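Local coordinates for Nop domain-containing protein (Archaeoglobus fulgidus, PDB 1NT2) that probably binds box C/D guide RNA and forms part of the protein core of an archaeal box C/D sRNP together with its fibrillarin-like partner, at residues N4-G8 and Y50-L54; N20-L26 and K232-R237. All coordinates share one frame; numbering follows the deposited sequence.

Contact 1 (N4-G8 and Y50-L54)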
loop_
_atom_site.group_PDB
_atom_site.type_symbol
_atom_site.label_atom_id
_atom_site.label_comp_id
_atom_site.label_asym_id
_atom_site.label_seq_id
_atom_site.Cartn_x
_atom_site.Cartn_y
_atom_site.Cartn_z
ATOM N N ASN B 4 -29.181 37.593 -9.850
ATOM C CA ASN B 4 -28.745 37.631 -8.461
ATOM C C ASN B 4 -27.707 38.719 -8.213
ATOM O O ASN B 4 -26.515 38.496 -8.378
ATOM C CB ASN B 4 -28.161 36.273 -8.044
ATOM C CG ASN B 4 -29.115 35.110 -8.295
ATOM O OD1 ASN B 4 -28.998 34.398 -9.297
ATOM N ND2 ASN B 4 -30.067 34.914 -7.381
ATOM N N LEU B 5 -28.163 39.899 -7.817
ATOM C CA LEU B 5 -27.247 40.992 -7.537
ATOM C C LEU B 5 -27.007 41.019 -6.033
ATOM O O LEU B 5 -27.785 40.447 -5.273
ATOM C CB LEU B 5 -27.847 42.306 -8.019
ATOM C CG LEU B 5 -28.495 42.233 -9.407
ATOM C CD1 LEU B 5 -28.785 43.654 -9.880
ATOM C CD2 LEU B 5 -27.593 41.502 -10.403
ATOM N N TRP B 6 -25.942 41.683 -5.597
ATOM C CA TRP B 6 -25.605 41.725 -4.177
ATOM C C TRP B 6 -26.651 42.271 -3.210
ATOM O O TRP B 6 -26.565 42.009 -2.009
ATOM C CB TRP B 6 -24.289 42.475 -3.955
ATOM C CG TRP B 6 -24.333 43.967 -4.168
ATOM C CD1 TRP B 6 -24.102 44.642 -5.337
ATOM C CD2 TRP B 6 -24.561 44.966 -3.167
ATOM N NE1 TRP B 6 -24.163 45.997 -5.122
ATOM C CE2 TRP B 6 -24.444 46.224 -3.800
ATOM C CE3 TRP B 6 -24.848 44.921 -1.796
ATOM C CZ2 TRP B 6 -24.606 47.427 -3.109
ATOM C CZ3 TRP B 6 -25.006 46.113 -1.110
ATOM C CH2 TRP B 6 -24.884 47.353 -1.768
ATOM N N PHE B 7 -27.628 43.028 -3.709
ATOM C CA PHE B 7 -28.671 43.573 -2.833
ATOM C C PHE B 7 -29.994 42.831 -2.955
ATOM O O PHE B 7 -30.791 42.825 -2.019
ATOM C CB PHE B 7 -28.898 45.079 -3.081
ATOM C CG PHE B 7 -28.874 45.480 -4.531
ATOM C CD1 PHE B 7 -27.673 45.834 -5.152
ATOM C CD2 PHE B 7 -30.044 45.485 -5.282
ATOM C CE1 PHE B 7 -27.639 46.185 -6.503
ATOM C CE2 PHE B 7 -30.022 45.835 -6.630
ATOM C CZ PHE B 7 -28.817 46.185 -7.244
ATOM N N GLY B 8 -30.225 42.201 -4.100
ATOM C CA GLY B 8 -31.467 41.472 -4.276
ATOM C C GLY B 8 -31.629 40.805 -5.632
ATOM O O GLY B 8 -30.655 40.642 -6.376
ATOM N N TYR B 50 -25.245 53.605 -1.567
ATOM C CA TYR B 50 -24.964 52.418 -2.362
ATOM C C TYR B 50 -23.583 51.920 -2.090
ATOM O O TYR B 50 -23.390 50.824 -1.568
ATOM C CB TYR B 50 -25.072 52.702 -3.844
ATOM C CG TYR B 50 -24.723 51.508 -4.710
ATOM C CD1 TYR B 50 -23.420 51.283 -5.142
ATOM C CD2 TYR B 50 -25.715 50.635 -5.152
ATOM C CE1 TYR B 50 -23.123 50.223 -6.006
ATOM C CE2 TYR B 50 -25.428 49.576 -6.011
ATOM C CZ TYR B 50 -24.139 49.377 -6.440
ATOM O OH TYR B 50 -23.888 48.354 -7.334
ATOM N N TYR B 51 -22.609 52.743 -2.433
ATOM C CA TYR B 51 -21.247 52.336 -2.217
ATOM C C TYR B 51 -20.919 52.074 -0.760
ATOM O O TYR B 51 -20.372 51.029 -0.450
ATOM C CB TYR B 51 -20.301 53.349 -2.850
ATOM C CG TYR B 51 -20.209 53.154 -4.344
ATOM C CD1 TYR B 51 -20.557 54.164 -5.229
ATOM C CD2 TYR B 51 -19.786 51.937 -4.870
ATOM C CE1 TYR B 51 -20.485 53.967 -6.610
ATOM C CE2 TYR B 51 -19.709 51.728 -6.246
ATOM C CZ TYR B 51 -20.059 52.746 -7.113
ATOM O OH TYR B 51 -19.956 52.533 -8.468
ATOM N N ARG B 52 -21.275 52.980 0.146
ATOM C CA ARG B 52 -20.964 52.761 1.566
ATOM C C ARG B 52 -21.459 51.385 2.048
ATOM O O ARG B 52 -20.733 50.643 2.732
ATOM C CB ARG B 52 -21.586 53.861 2.441
ATOM C CG ARG B 52 -20.844 54.078 3.767
ATOM C CD ARG B 52 -21.605 54.990 4.728
ATOM N NE ARG B 52 -22.832 54.372 5.250
ATOM C CZ ARG B 52 -22.877 53.380 6.146
ATOM N NH1 ARG B 52 -21.756 52.862 6.649
ATOM N NH2 ARG B 52 -24.055 52.901 6.544
ATOM N N ILE B 53 -22.692 51.056 1.678
ATOM C CA ILE B 53 -23.302 49.793 2.054
ATOM C C ILE B 53 -22.648 48.631 1.309
ATOM O O ILE B 53 -22.404 47.573 1.889
ATOM C CB ILE B 53 -24.824 49.831 1.791
ATOM C CG1 ILE B 53 -25.385 48.414 1.750
ATOM C CG2 ILE B 53 -25.124 50.604 0.533
ATOM C CD1 ILE B 53 -25.636 47.838 3.120
ATOM N N LEU B 54 -22.354 48.832 0.026
ATOM C CA LEU B 54 -21.693 47.799 -0.782
ATOM C C LEU B 54 -20.332 47.486 -0.177
ATOM O O LEU B 54 -19.822 46.380 -0.304
ATOM C CB LEU B 54 -21.511 48.295 -2.225
ATOM C CG LEU B 54 -20.621 47.543 -3.217
ATOM C CD1 LEU B 54 -19.199 47.934 -3.012
ATOM C CD2 LEU B 54 -20.807 46.058 -3.062
#
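The indole of Trp-6 lies across the N-terminal part of helix 50-71, its six-membered ring beneath Leu-54 and its edge aimed at the face of Tyr-50. Trp-6 and Phe-7 occupy the two central positions of a type I beta-turn, the tip of the beta-hairpin formed by strands 3-4 and 9-10. Trp-6 CG sits between the backbone N and the carbonyl carbon (chi1 71°), the rotamer in which the indole projects from the turn to the helix. With Tyr-50 it makes an edge-to-face pair, ring centroids 5.3 Å apart and planes at 72°. Leu-54 covers one indole face: its CA makes a CH-pi contact 3.8 Å from the centroid of the six-membered ring, and Leu-54 CD2 lies farther along toward Trp-6 CE2. Phe-7 backs the opposite face, while Ile-53 CG1 lies 3.7 Å from Trp-6 CZ3 at the benzo edge. Exchanging the indole for an alanine would probably open a gap under Leu-54 and leave the Tyr-50 hydroxyl without its N-H partner. The fibrillarin-like chain borders this layer, with its Ile-123 against Trp-6 and its Glu-125 and Arg-60 hydrogen-bonded to the hydroxyl of Tyr-51. Within the contact, the one polar link is weak but nearly straight: Trp-6 NE1 donates to Tyr-50 OH over 3.2 Å, with an angle of 175° at the hydrogen.

Contact 2 (N20-L26 and K232-R237)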
loop_
_atom_site.group_PDB
_atom_site.type_symbol
_atom_site.label_atom_id
_atom_site.label_comp_id
_atom_site.label_asym_id
_atom_site.label_seq_id
_atom_site.Cartn_x
_atom_site.Cartn_y
_atom_site.Cartn_z
ATOM N N ASN B 20 -29.758 41.199 5.124
ATOM C CA ASN B 20 -28.759 40.203 4.784
ATOM C C ASN B 20 -28.242 40.376 3.366
ATOM O O ASN B 20 -28.598 39.617 2.467
ATOM C CB ASN B 20 -29.334 38.797 4.962
ATOM C CG ASN B 20 -28.361 37.851 5.650
ATOM O OD1 ASN B 20 -27.265 37.595 5.150
ATOM N ND2 ASN B 20 -28.758 37.332 6.808
ATOM N N PHE B 21 -27.413 41.399 3.178
ATOM C CA PHE B 21 -26.798 41.676 1.886
ATOM C C PHE B 21 -25.561 40.804 1.865
ATOM O O PHE B 21 -25.074 40.400 0.809
ATOM C CB PHE B 21 -26.394 43.148 1.784
ATOM C CG PHE B 21 -27.556 44.088 1.750
ATOM C CD1 PHE B 21 -27.404 45.405 2.135
ATOM C CD2 PHE B 21 -28.813 43.647 1.342
ATOM C CE1 PHE B 21 -28.479 46.270 2.121
ATOM C CE2 PHE B 21 -29.896 44.503 1.323
ATOM C CZ PHE B 21 -29.730 45.816 1.714
ATOM N N GLU B 22 -25.063 40.521 3.062
ATOM C CA GLU B 22 -23.898 39.682 3.220
ATOM C C GLU B 22 -24.185 38.333 2.583
ATOM O O GLU B 22 -23.312 37.742 1.944
ATOM C CB GLU B 22 -23.581 39.507 4.701
ATOM C CG GLU B 22 -23.209 40.808 5.388
ATOM C CD GLU B 22 -22.782 40.612 6.834
ATOM O OE1 GLU B 22 -22.381 41.611 7.470
ATOM O OE2 GLU B 22 -22.844 39.465 7.332
ATOM N N GLU B 23 -25.415 37.853 2.739
ATOM C CA GLU B 23 -25.777 36.565 2.176
ATOM C C GLU B 23 -25.807 36.610 0.662
ATOM O O GLU B 23 -25.041 35.899 0.019
ATOM C CB GLU B 23 -27.126 36.096 2.713
ATOM C CG GLU B 23 -27.128 34.625 3.101
ATOM C CD GLU B 23 -28.484 34.146 3.547
ATOM O OE1 GLU B 23 -29.416 34.180 2.714
ATOM O OE2 GLU B 23 -28.619 33.740 4.726
ATOM N N SER B 24 -26.676 37.442 0.092
ATOM C CA SER B 24 -26.782 37.558 -1.367
ATOM C C SER B 24 -25.468 38.011 -1.990
ATOM O O SER B 24 -25.245 37.838 -3.188
ATOM C CB SER B 24 -27.882 38.543 -1.757
ATOM O OG SER B 24 -27.650 39.812 -1.171
ATOM N N PHE B 25 -24.614 38.611 -1.171
ATOM C CA PHE B 25 -23.315 39.066 -1.632
ATOM C C PHE B 25 -22.558 37.810 -2.010
ATOM O O PHE B 25 -21.904 37.743 -3.045
ATOM C CB PHE B 25 -22.575 39.774 -0.501
ATOM C CG PHE B 25 -21.312 40.449 -0.938
ATOM C CD1 PHE B 25 -21.361 41.643 -1.651
ATOM C CD2 PHE B 25 -20.072 39.883 -0.656
ATOM C CE1 PHE B 25 -20.198 42.268 -2.078
ATOM C CE2 PHE B 25 -18.902 40.497 -1.080
ATOM C CZ PHE B 25 -18.965 41.694 -1.792
ATOM N N LEU B 26 -22.659 36.816 -1.132
ATOM C CA LEU B 26 -22.015 35.520 -1.309
ATOM C C LEU B 26 -22.832 34.693 -2.291
ATOM O O LEU B 26 -22.355 33.686 -2.823
ATOM C CB LEU B 26 -21.939 34.793 0.039
ATOM C CG LEU B 26 -21.139 35.517 1.129
ATOM C CD1 LEU B 26 -21.349 34.854 2.485
ATOM C CD2 LEU B 26 -19.666 35.521 0.748
ATOM N N LYS B 232 -19.560 28.491 0.254
ATOM C CA LYS B 232 -19.116 29.882 0.318
ATOM C C LYS B 232 -19.811 30.627 1.441
ATOM O O LYS B 232 -19.190 31.375 2.204
ATOM C CB LYS B 232 -19.398 30.600 -0.992
ATOM C CG LYS B 232 -18.929 32.032 -0.993
ATOM C CD LYS B 232 -19.523 32.808 -2.156
ATOM C CE LYS B 232 -19.058 32.283 -3.518
ATOM N NZ LYS B 232 -19.614 33.118 -4.621
ATOM N N ILE B 233 -21.112 30.419 1.540
ATOM C CA ILE B 233 -21.874 31.083 2.571
ATOM C C ILE B 233 -21.440 30.626 3.961
ATOM O O ILE B 233 -21.457 31.412 4.896
ATOM C CB ILE B 233 -23.371 30.856 2.349
ATOM C CG1 ILE B 233 -23.718 31.287 0.917
ATOM C CG2 ILE B 233 -24.183 31.646 3.376
ATOM C CD1 ILE B 233 -25.162 31.190 0.565
ATOM N N ASP B 234 -21.038 29.367 4.100
ATOM C CA ASP B 234 -20.575 28.859 5.390
ATOM C C ASP B 234 -19.297 29.586 5.813
ATOM O O ASP B 234 -19.178 30.102 6.933
ATOM C CB ASP B 234 -20.244 27.372 5.290
ATOM C CG ASP B 234 -21.465 26.500 5.292
ATOM O OD1 ASP B 234 -22.283 26.647 6.221
ATOM O OD2 ASP B 234 -21.602 25.662 4.375
ATOM N N TYR B 235 -18.349 29.602 4.883
ATOM C CA TYR B 235 -17.028 30.193 5.051
ATOM C C TYR B 235 -16.981 31.718 5.251
ATOM O O TYR B 235 -16.073 32.228 5.903
ATOM C CB TYR B 235 -16.180 29.773 3.839
ATOM C CG TYR B 235 -14.713 30.126 3.893
ATOM C CD1 TYR B 235 -14.087 30.711 2.791
ATOM C CD2 TYR B 235 -13.950 29.878 5.028
ATOM C CE1 TYR B 235 -12.741 31.048 2.818
ATOM C CE2 TYR B 235 -12.598 30.209 5.066
ATOM C CZ TYR B 235 -11.999 30.799 3.956
ATOM O OH TYR B 235 -10.674 31.172 3.983
ATOM N N PHE B 236 -17.952 32.446 4.708
ATOM C CA PHE B 236 -17.951 33.904 4.831
ATOM C C PHE B 236 -19.038 34.485 5.729
ATOM O O PHE B 236 -18.917 35.618 6.217
ATOM C CB PHE B 236 -18.064 34.526 3.447
ATOM C CG PHE B 236 -16.906 34.216 2.558
ATOM C CD1 PHE B 236 -15.642 34.699 2.859
ATOM C CD2 PHE B 236 -17.070 33.425 1.429
ATOM C CE1 PHE B 236 -14.548 34.395 2.046
ATOM C CE2 PHE B 236 -15.989 33.115 0.609
ATOM C CZ PHE B 236 -14.723 33.601 0.919
ATOM N N ARG B 237 -20.101 33.707 5.925
ATOM C CA ARG B 237 -21.244 34.089 6.762
ATOM C C ARG B 237 -21.190 33.320 8.082
ATOM O O ARG B 237 -21.199 33.912 9.161
ATOM C CB ARG B 237 -22.563 33.750 6.046
ATOM C CG ARG B 237 -23.328 34.923 5.446
ATOM C CD ARG B 237 -24.406 35.431 6.393
ATOM N NE ARG B 237 -23.839 35.970 7.624
ATOM C CZ ARG B 237 -24.550 36.584 8.562
ATOM N NH1 ARG B 237 -25.860 36.736 8.410
ATOM N NH2 ARG B 237 -23.950 37.055 9.646
#
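Leu-26 pushes its branched end between Lys-232, Ile-233, Phe-236 and Arg-237, and this buried leucine carries the tight half of the contact. With CG anti to the carbonyl carbon (chi1 -60°), both methyls reach the other helix: CD2 touches Phe-236 CB and runs on to CG and CD2 of that ring, which it meets obliquely, while CD1 lies 3.6 Å from CG of Arg-237. Nearer the backbone, Leu-26 CB meets Ile-233 CG1 at 4.0 Å. The aliphatic part of Lys-232 closes this end, and its kinked chain brings NZ to a weak hydrogen bond with Leu-26 O (3.3 Å). A positive charge near the C-terminal end of a short helix would probably suit the helix dipole.

The contact is helix-on-helix packing, helix 21-27 of the N-terminal region against the last turn of helix 217-236, with local axes 9.6 Å apart at closest and directions differing by 134°. Phe-112 and Leu-111 of the fibrillarin-like chain pack on Leu-26 and Phe-236, respectively, so the partner protein flanks the apolar side.

Between the two halves the buried Glu-23 lays its CG lightly against Ile-233 CG2 (4.2 Å). Beyond it the packing gives way to sparser, polar contacts among the partly exposed Asn-20, Glu-22 and Arg-237. The extended Glu-22 sets its carboxylate over one face of the Arg-237 guanidinium, the two planes 83° apart. Because Glu-22 OE2 stands well above the guanidinium plane, no N-H of Arg-237 points at it, and the salt bridge (Glu-22 OE2 to Arg-237 NH2 3.5 Å) rests on charge alone. Asn-20, at the N-cap position of helix 21-27, brings ND2 to the guanidinium edge, where it meets NH1 donor to donor without a hydrogen bond.

How the contacts relate
From the N terminus the chain passes through the hairpin turn 4-8, helix segment 20-26, the start of helix 50-71 and finally 232-237 at the end of helix 217-236. Contact 1 closes a loop of 41 residues and contact 2 one of 205; because their segments alternate, the two loops cross instead of nesting. Contact 1 ties the hairpin to helix 50-71, whereas contact 2 ties helix 21-27 to the distant helix 217-236. Their centres are 12 Å apart, and helix 21-27 bridges them: Ser-24 OG probably hydrogen-bonds Trp-6 O, Phe-25 packs on Trp-6, and Phe-21 packs on Ile-53. The fibrillarin-like chain borders both contacts.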